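Local structure of Phenylalanine/tyrosine ammonia-lyase (1Y2M) at residues S656-S659 with P660-I664; T297-T300 with V301-M304; S129-K132 with A133-E136; E264-G267 with L268-T272. The protein catalyses the non-oxidative deamination of L-phenylalanine and L-tyrosine to trans-cinnamic and p-coumaric acid, the committing step of phenylpropanoid metabolism. All blocks are in the same frame, centred on the assembly; numbering follows the deposited sequence.

Contact 1. Residues S656-S659 with P660-I664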
loop_
_atom_site.group_PDB
_atom_site.type_symbol
_atom_site.label_atom_id
_atom_site.label_comp_id
_atom_site.label_asym_id
_atom_site.label_seq_id
_atom_site.Cartn_x
_atom_site.Cartn_y
_atom_site.Cartn_z
ATOM N N SER B 656 4.584 9.036 -45.831
ATOM C CA SER B 656 3.427 9.074 -46.765
ATOM C C SER B 656 2.058 8.907 -46.081
ATOM O O SER B 656 1.012 9.230 -46.681
ATOM C CB SER B 656 3.552 7.979 -47.824
ATOM O OG SER B 656 4.643 8.227 -48.686
ATOM N N TYR B 657 2.045 8.385 -44.856
ATOM C CA TYR B 657 0.819 7.990 -44.226
ATOM C C TYR B 657 0.586 8.621 -42.881
ATOM O O TYR B 657 -0.551 8.694 -42.442
ATOM C CB TYR B 657 0.802 6.472 -44.063
ATOM C CG TYR B 657 1.001 5.719 -45.360
ATOM C CD1 TYR B 657 0.014 5.696 -46.340
ATOM C CD2 TYR B 657 2.177 5.031 -45.600
ATOM C CE1 TYR B 657 0.209 5.003 -47.537
ATOM C CE2 TYR B 657 2.397 4.371 -46.796
ATOM C CZ TYR B 657 1.419 4.355 -47.751
ATOM O OH TYR B 657 1.651 3.669 -48.924
ATOM N N LEU B 658 1.660 9.027 -42.193
ATOM C CA LEU B 658 1.496 9.596 -40.859
ATOM C C LEU B 658 0.686 10.873 -40.943
ATOM O O LEU B 658 0.776 11.611 -41.931
ATOM C CB LEU B 658 2.844 9.943 -40.249
ATOM C CG LEU B 658 3.619 8.754 -39.731
ATOM C CD1 LEU B 658 5.057 9.111 -39.593
ATOM C CD2 LEU B 658 3.096 8.329 -38.459
ATOM N N SER B 659 -0.033 11.170 -39.859
ATOM C CA SER B 659 -0.577 12.514 -39.641
ATOM C C SER B 659 0.511 13.506 -39.746
ATOM O O SER B 659 1.595 13.217 -39.294
ATOM C CB SER B 659 -1.119 12.697 -38.218
ATOM O OG SER B 659 -2.440 12.266 -38.232
ATOM N N PRO B 660 0.210 14.724 -40.236
ATOM C CA PRO B 660 1.257 15.733 -40.194
ATOM C C PRO B 660 1.793 16.052 -38.804
ATOM O O PRO B 660 2.940 16.473 -38.680
ATOM C CB PRO B 660 0.586 16.973 -40.797
ATOM C CG PRO B 660 -0.847 16.725 -40.733
ATOM C CD PRO B 660 -1.004 15.236 -40.884
ATOM N N ARG B 661 0.947 15.895 -37.784
ATOM C CA ARG B 661 1.319 16.217 -36.412
ATOM C C ARG B 661 2.098 15.085 -35.805
ATOM O O ARG B 661 3.006 15.306 -35.012
ATOM C CB ARG B 661 0.095 16.600 -35.555
ATOM C CG ARG B 661 -0.491 17.943 -35.942
ATOM C CD ARG B 661 -1.700 18.316 -35.135
ATOM N NE ARG B 661 -2.254 19.598 -35.573
ATOM C CZ ARG B 661 -1.865 20.800 -35.137
ATOM N NH1 ARG B 661 -0.932 20.935 -34.202
ATOM N NH2 ARG B 661 -2.451 21.888 -35.618
ATOM N N THR B 662 1.744 13.848 -36.114
ATOM C CA THR B 662 2.513 12.748 -35.507
ATOM C C THR B 662 3.856 12.562 -36.227
ATOM O O THR B 662 4.807 12.043 -35.641
ATOM C CB THR B 662 1.773 11.407 -35.459
ATOM O OG1 THR B 662 1.368 11.012 -36.759
ATOM C CG2 THR B 662 0.526 11.462 -34.556
ATOM N N GLN B 663 3.934 13.014 -37.491
ATOM C CA GLN B 663 5.198 12.997 -38.215
ATOM C C GLN B 663 6.283 13.835 -37.469
ATOM O O GLN B 663 7.494 13.554 -37.564
ATOM C CB GLN B 663 4.977 13.508 -39.637
ATOM C CG GLN B 663 6.195 13.381 -40.573
ATOM C CD GLN B 663 5.870 13.936 -41.969
ATOM O OE1 GLN B 663 4.804 13.649 -42.507
ATOM N NE2 GLN B 663 6.758 14.771 -42.510
ATOM N N ILE B 664 5.861 14.870 -36.743
ATOM C CA ILE B 664 6.789 15.711 -35.982
ATOM C C ILE B 664 7.609 14.889 -35.014
ATOM O O ILE B 664 8.862 15.046 -34.908
ATOM C CB ILE B 664 6.040 16.863 -35.281
ATOM C CG1 ILE B 664 5.449 17.773 -36.342
ATOM C CG2 ILE B 664 6.999 17.663 -34.387
ATOM C CD1 ILE B 664 4.408 18.834 -35.807
#

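Contact 2. Residues T297-T300 with V301-M304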
loop_
_atom_site.group_PDB
_atom_site.type_symbol
_atom_site.label_atom_id
_atom_site.label_comp_id
_atom_site.label_asym_id
_atom_site.label_seq_id
_atom_site.Cartn_x
_atom_site.Cartn_y
_atom_site.Cartn_z
ATOM N N THR B 297 -0.669 7.455 -27.559
ATOM C CA THR B 297 -1.995 6.939 -27.857
ATOM C C THR B 297 -2.338 7.120 -29.356
ATOM O O THR B 297 -2.747 6.171 -30.033
ATOM C CB THR B 297 -3.088 7.588 -26.958
ATOM O OG1 THR B 297 -2.839 7.267 -25.590
ATOM C CG2 THR B 297 -4.457 7.029 -27.331
ATOM N N ALA B 298 -2.146 8.338 -29.846
ATOM C CA ALA B 298 -2.435 8.672 -31.255
ATOM C C ALA B 298 -1.553 7.786 -32.165
ATOM O O ALA B 298 -2.047 7.137 -33.127
ATOM C CB ALA B 298 -2.192 10.123 -31.523
HETATM N N MSE B 299 -0.261 7.711 -31.872
HETATM C CA MSE B 299 0.647 6.952 -32.768
HETATM C C MSE B 299 0.358 5.469 -32.763
HETATM O O MSE B 299 0.549 4.743 -33.748
HETATM C CB MSE B 299 2.083 7.284 -32.432
HETATM C CG MSE B 299 2.326 8.698 -32.687
HETATM SE SE MSE B 299 4.208 9.198 -32.414
HETATM C CE MSE B 299 4.837 8.764 -34.131
ATOM N N THR B 300 -0.082 4.993 -31.609
ATOM C CA THR B 300 -0.536 3.589 -31.511
ATOM C C THR B 300 -1.805 3.334 -32.319
ATOM O O THR B 300 -1.962 2.271 -32.931
ATOM C CB THR B 300 -0.669 3.142 -30.048
ATOM O OG1 THR B 300 0.563 3.388 -29.326
ATOM C CG2 THR B 300 -1.000 1.654 -29.949
ATOM N N VAL B 301 -2.762 4.263 -32.299
ATOM C CA VAL B 301 -3.956 4.082 -33.125
ATOM C C VAL B 301 -3.475 3.954 -34.579
ATOM O O VAL B 301 -3.960 3.101 -35.333
ATOM C CB VAL B 301 -4.956 5.263 -32.968
ATOM C CG1 VAL B 301 -6.072 5.183 -33.995
ATOM C CG2 VAL B 301 -5.554 5.330 -31.536
ATOM N N GLU B 302 -2.504 4.782 -34.968
ATOM C CA GLU B 302 -1.985 4.711 -36.343
ATOM C C GLU B 302 -1.310 3.357 -36.636
ATOM O O GLU B 302 -1.638 2.677 -37.593
ATOM C CB GLU B 302 -1.026 5.876 -36.614
ATOM C CG GLU B 302 -1.719 7.219 -36.611
ATOM C CD GLU B 302 -0.768 8.324 -37.082
ATOM O OE1 GLU B 302 0.127 8.654 -36.287
ATOM O OE2 GLU B 302 -0.877 8.836 -38.245
ATOM N N ALA B 303 -0.413 2.908 -35.755
ATOM C CA ALA B 303 0.281 1.638 -35.969
ATOM C C ALA B 303 -0.708 0.465 -36.003
ATOM O O ALA B 303 -0.499 -0.487 -36.706
ATOM C CB ALA B 303 1.290 1.389 -34.886
HETATM N N MSE B 304 -1.799 0.570 -35.246
HETATM C CA MSE B 304 -2.800 -0.511 -35.145
HETATM C C MSE B 304 -3.879 -0.398 -36.206
HETATM O O MSE B 304 -4.793 -1.182 -36.214
HETATM C CB MSE B 304 -3.439 -0.469 -33.769
HETATM C CG MSE B 304 -2.484 -0.771 -32.638
HETATM SE SE MSE B 304 -2.277 -2.760 -32.545
HETATM C CE MSE B 304 -4.063 -3.293 -31.814
#

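Contact 3. Residues S129-K132 with A133-E136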
loop_
_atom_site.group_PDB
_atom_site.type_symbol
_atom_site.label_atom_id
_atom_site.label_comp_id
_atom_site.label_asym_id
_atom_site.label_seq_id
_atom_site.Cartn_x
_atom_site.Cartn_y
_atom_site.Cartn_z
ATOM N N SER B 129 23.173 33.986 19.454
ATOM C CA SER B 129 23.289 32.610 20.003
ATOM C C SER B 129 22.053 31.723 19.772
ATOM O O SER B 129 22.172 30.513 19.505
ATOM C CB SER B 129 23.607 32.644 21.509
ATOM O OG SER B 129 24.927 33.096 21.744
ATOM N N LEU B 130 20.861 32.309 19.881
ATOM C CA LEU B 130 19.620 31.560 19.671
ATOM C C LEU B 130 19.558 31.071 18.249
ATOM O O LEU B 130 19.123 29.941 17.992
ATOM C CB LEU B 130 18.391 32.443 19.959
ATOM C CG LEU B 130 17.020 31.791 19.731
ATOM C CD1 LEU B 130 16.876 30.487 20.501
ATOM C CD2 LEU B 130 15.903 32.782 20.109
ATOM N N GLN B 131 19.951 31.900 17.285
ATOM C CA GLN B 131 19.858 31.450 15.901
ATOM C C GLN B 131 20.821 30.271 15.731
ATOM O O GLN B 131 20.538 29.312 15.016
ATOM C CB GLN B 131 20.188 32.552 14.873
ATOM C CG GLN B 131 19.545 33.938 15.081
ATOM C CD GLN B 131 18.096 33.833 15.488
ATOM O OE1 GLN B 131 17.278 33.239 14.767
ATOM N NE2 GLN B 131 17.765 34.393 16.644
ATOM N N LYS B 132 21.987 30.376 16.363
ATOM C CA LYS B 132 23.001 29.303 16.310
ATOM C C LYS B 132 22.482 27.995 16.938
ATOM O O LYS B 132 22.720 26.900 16.393
ATOM C CB LYS B 132 24.303 29.755 16.973
ATOM C CG LYS B 132 25.077 30.782 16.062
ATOM C CD LYS B 132 26.330 31.330 16.702
ATOM C CE LYS B 132 27.040 32.340 15.810
ATOM N NZ LYS B 132 28.256 32.904 16.501
ATOM N N ALA B 133 21.764 28.094 18.037
ATOM C CA ALA B 133 21.138 26.863 18.621
ATOM C C ALA B 133 20.082 26.280 17.703
ATOM O O ALA B 133 19.899 25.070 17.665
ATOM C CB ALA B 133 20.522 27.127 19.983
ATOM N N LEU B 134 19.346 27.139 16.993
ATOM C CA LEU B 134 18.375 26.633 16.037
ATOM C C LEU B 134 19.033 25.820 14.929
ATOM O O LEU B 134 18.599 24.672 14.620
ATOM C CB LEU B 134 17.560 27.781 15.440
ATOM C CG LEU B 134 16.652 28.480 16.438
ATOM C CD1 LEU B 134 15.951 29.696 15.751
ATOM C CD2 LEU B 134 15.595 27.526 17.070
ATOM N N LEU B 135 20.116 26.364 14.362
ATOM C CA LEU B 135 20.805 25.661 13.255
ATOM C C LEU B 135 21.483 24.431 13.801
ATOM O O LEU B 135 21.508 23.400 13.164
ATOM C CB LEU B 135 21.880 26.538 12.570
ATOM C CG LEU B 135 21.405 27.761 11.795
ATOM C CD1 LEU B 135 22.537 28.332 10.963
ATOM C CD2 LEU B 135 20.205 27.457 10.958
ATOM N N GLU B 136 22.118 24.563 14.961
ATOM C CA GLU B 136 22.898 23.462 15.516
ATOM C C GLU B 136 22.115 22.137 15.449
ATOM O O GLU B 136 22.598 21.127 14.918
ATOM C CB GLU B 136 23.295 23.723 16.962
ATOM C CG GLU B 136 24.010 22.530 17.680
ATOM C CD GLU B 136 24.262 22.778 19.161
ATOM O OE1 GLU B 136 23.575 23.592 19.750
ATOM O OE2 GLU B 136 25.166 22.160 19.764
#

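Contact 4. Residues E264-G267 with L268-T272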
loop_
_atom_site.group_PDB
_atom_site.type_symbol
_atom_site.label_atom_id
_atom_site.label_comp_id
_atom_site.label_asym_id
_atom_site.label_seq_id
_atom_site.Cartn_x
_atom_site.Cartn_y
_atom_site.Cartn_z
ATOM N N GLU B 264 15.541 35.654 12.277
ATOM C CA GLU B 264 16.058 35.179 10.984
ATOM C C GLU B 264 16.341 33.677 10.871
ATOM O O GLU B 264 16.154 33.078 9.802
ATOM C CB GLU B 264 17.258 36.007 10.548
ATOM C CG GLU B 264 16.921 37.448 10.431
ATOM C CD GLU B 264 18.032 38.295 9.809
ATOM O OE1 GLU B 264 19.235 38.008 10.035
ATOM O OE2 GLU B 264 17.703 39.269 9.117
ATOM N N GLY B 265 16.684 33.033 11.982
ATOM C CA GLY B 265 16.739 31.599 12.023
ATOM C C GLY B 265 15.408 30.965 11.647
ATOM O O GLY B 265 15.338 30.188 10.710
ATOM N N LEU B 266 14.344 31.317 12.365
ATOM C CA LEU B 266 13.024 30.738 12.059
ATOM C C LEU B 266 12.543 31.191 10.702
ATOM O O LEU B 266 11.901 30.419 9.957
ATOM C CB LEU B 266 11.963 31.109 13.092
ATOM C CG LEU B 266 12.136 30.492 14.468
ATOM C CD1 LEU B 266 11.016 30.968 15.355
ATOM C CD2 LEU B 266 12.207 28.984 14.358
ATOM N N GLY B 267 12.845 32.434 10.355
ATOM C CA GLY B 267 12.473 32.995 9.035
ATOM C C GLY B 267 13.047 32.209 7.866
ATOM O O GLY B 267 12.398 32.036 6.828
ATOM N N LEU B 268 14.256 31.678 8.039
ATOM C CA LEU B 268 14.895 30.912 6.998
ATOM C C LEU B 268 14.564 29.455 7.065
ATOM O O LEU B 268 14.456 28.828 6.024
ATOM C CB LEU B 268 16.389 31.052 7.100
ATOM C CG LEU B 268 16.906 32.393 6.605
ATOM C CD1 LEU B 268 18.362 32.550 7.055
ATOM C CD2 LEU B 268 16.821 32.528 5.077
ATOM N N VAL B 269 14.444 28.890 8.274
ATOM C CA VAL B 269 14.294 27.435 8.403
ATOM C C VAL B 269 12.883 26.862 8.453
ATOM O O VAL B 269 12.692 25.689 8.113
ATOM C CB VAL B 269 15.164 26.848 9.572
ATOM C CG1 VAL B 269 16.588 27.419 9.457
ATOM C CG2 VAL B 269 14.540 27.093 10.883
ATOM N N ASN B 270 11.921 27.670 8.887
ATOM C CA ASN B 270 10.491 27.288 8.916
ATOM C C ASN B 270 9.933 27.543 7.550
ATOM O O ASN B 270 10.052 28.659 7.026
ATOM C CB ASN B 270 9.641 28.179 9.874
ATOM C CG ASN B 270 9.676 27.742 11.302
ATOM O OD1 ASN B 270 10.383 26.817 11.671
ATOM N ND2 ASN B 270 8.889 28.412 12.131
ATOM N N GLY B 271 9.250 26.560 6.980
ATOM C CA GLY B 271 8.637 26.763 5.678
ATOM C C GLY B 271 8.685 25.564 4.795
ATOM O O GLY B 271 9.181 24.498 5.152
ATOM N N THR B 272 8.139 25.729 3.602
ATOM C CA THR B 272 7.831 24.614 2.746
ATOM C C THR B 272 8.638 24.667 1.430
ATOM O O THR B 272 8.358 23.929 0.493
ATOM C CB THR B 272 6.335 24.551 2.411
ATOM O OG1 THR B 272 5.996 25.624 1.513
ATOM C CG2 THR B 272 5.492 24.626 3.650
#

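Contact 1. Residues S656-S659 with P660-I664
Ser-659 and Gln-663 show how a loop is drawn into a helix by one backbone bond: Gln-663 N donates to Ser-659 O at 3.0 Å, meeting it nearly head-on. Pro-660, which has no N-H to offer, takes the turn between them and leads the chain toward helix 662-672. The tight side of the turn is built around Thr-662. With chi1 at 57°, its OG1 sits between its own backbone N and carbonyl carbon, and this draws the hydroxyl back over the loop, 3.3 Å from Ser-659 CB. Leu-658 crosses Thr-662 at a slant and brings its CD2 to 3.6 Å from the same OG1, so a polar atom is walled by carbon on the side of the loop. That oxygen is nevertheless satisfied, since Glu-302 of helix 273-303 takes it through OE1 and holds Ser-659 N through OE2. Ser-659 OG, buried as well, turns elsewhere, to the carbonyls of Leu-335 and Glu-337. The other side is looser. Gln-663 rests its CB 3.4 Å from Ser-659 O and 4.2 Å from Leu-658 CB, but its extended chain then carries the amide off from the turn. The Pro-660 ring is exposed, and Arg-661 reaches away from the loop to Met-714 O. Hydroxyl and amide N-H thus converge on one buried carboxylate at the head of a helix, a setting that would probably favour the negative charge on Glu-302.

Contact 2. Residues T297-T300 with V301-M304
Ala-303 N gives its hydrogen to Met-299 O at 2.9 Å with an N-H...O angle of 162°, and Met-304 N reaches Thr-300 O over an equal 2.9 Å, though at a more bent 146°. Together they illustrate how a long helix closes: the first is a regular turn, the second falls where the chain leaves helix 273-303. Around Thr-300 O the side chain of Met-304, a selenomethionine here, folds in closely, its CG 3.1 Å from that oxygen. The two side chains run alongside each other in the same direction, Thr-300 CG2 lying 3.9 Å from Met-304 CG. Thr-300 can offer this methyl because CG2 stands opposite its backbone N while OG1, at chi1 -53°, is turned back to Leu-296 O and also bonds His-527 NE2 of helix 506-560. Next along the chain, Val-301 brings CG2 to 3.3 Å from Thr-297 O, one turn back. Glu-302 lays its CG 3.5 Å from Ala-298 O and then extends outward, where OE2 also finds Ser-339 OG, giving the buried carboxylate a polar partner in a loop. Every residue here is buried, and the helix is packed among three others: Met-299, Thr-300 and Ala-303 lean on helix 506-560, Thr-297, Ala-298 and Glu-302 on helix 323-336, and Met-304, with Ala-303 again, on helix 416-443.

Contact 3. Residues S129-K132 with A133-E136
This is a contact within a single helix, between successive turns of helix 125-138, far from the centre of the subunit, where a second subunit packs against it. Its frame is the regular i to i+4 bonding in which Ala-133 N donates to Ser-129 O and Glu-136 N to Lys-132 O, the latter at 2.8 Å. Leu-134 packs closely across the turn: its CG lies 3.3 Å from Leu-130 O and its CB 3.4 Å from Gln-131 O, covering two carbonyls with carbon. Its CD1 runs on beside the Gln-131 amide, 3.9 Å from OE1, both side chains pointing the same way. Gln-131 is kinked at chi2 (-42°), which curls its amide back along the helix; NE2 bonds to Ala-127 O one turn earlier, and OE1 accepts the N-H of Gly-265. With both ends engaged, the amide is fixed in its rotation. The helix belongs to the PAL/histidase fold near its active site: it follows unmodelled residues that include Tyr-110, by similarity the proton donor or acceptor of this enzyme, its Leu-134 and Leu-135 pack on Leu-266 and Val-269, and the Leu-134 side chain is about 7 Å from that of Asn-270, which by similarity binds cinnamate. Round the helix from these leucines, Glu-136 extends with CG opposite its backbone N (chi1 174°) toward the second subunit, where OE2 forms a salt bridge with Arg-678 and accepts Asp-681 N, and Ala-133 packs on Leu-463 of that subunit.

Contact 4. Residues E264-G267 with L268-T272
Leu-266 and Asn-270 stand side by side one turn apart, the leucine's CD2 lying 3.9 Å from Asn-270 OD1 and 4.0 Å from ND2. Beneath them Asn-270 N donates to Leu-266 O at 2.9 Å, the last turn before the chain leaves helical angles. Asn-270 CG lies opposite its own carbonyl carbon (chi1 -84°), and this sets the amide alongside the leucine. Behind this pair, Gly-265 O accepts Val-269 N at 2.9 Å and a weaker bond from Leu-268 N; both Val-269 methyls close over it, CG2 at 3.2 Å. Leu-268 in turn lays its CG 3.4 Å from Glu-264 O. Further out, Arg-172 takes Asn-270 O, while Glu-264 takes Gly-261 N through OE1 and forms a salt bridge with Arg-184 through OE2. With an alanine in place of Asn-270, Leu-266 CD2 would probably lose the amide packed beside it, and Asn-397 O the weak bond from ND2. Past the asparagine, Gly-271 adopts a positive phi of 143°, where a side chain would jam against the preceding carbonyl, and its backbone bonds to Ser-212 and Asp-214. By similarity Asn-270 and Asn-397 bind cinnamate. A short helix followed at once by an asparagine beside Ala-211 to Gly-213, the segment that in the mature enzyme forms the 5-imidazolinone, belongs to the active site of the PAL/histidase family.

In the fold
The four contacts form two touching pairs on opposite sides of the chain's centre. Contacts 1 and 2 meet where a late loop lies over the end of helix 273-303; contact 2 is wholly buried among long helices, whereas contact 1 is partly buried, with Pro-660 exposed. Contacts 3 and 4, about 51 to 62 Å from the first pair between centres, join helix 125-138 to helix 264-269. Contact 4 is buried and reaches the segment that forms the 5-imidazolinone of the active site; contact 3 turns one flank to a second subunit. A carboxylate links the first pair and an amide the second, yet backbone turns underlie all four.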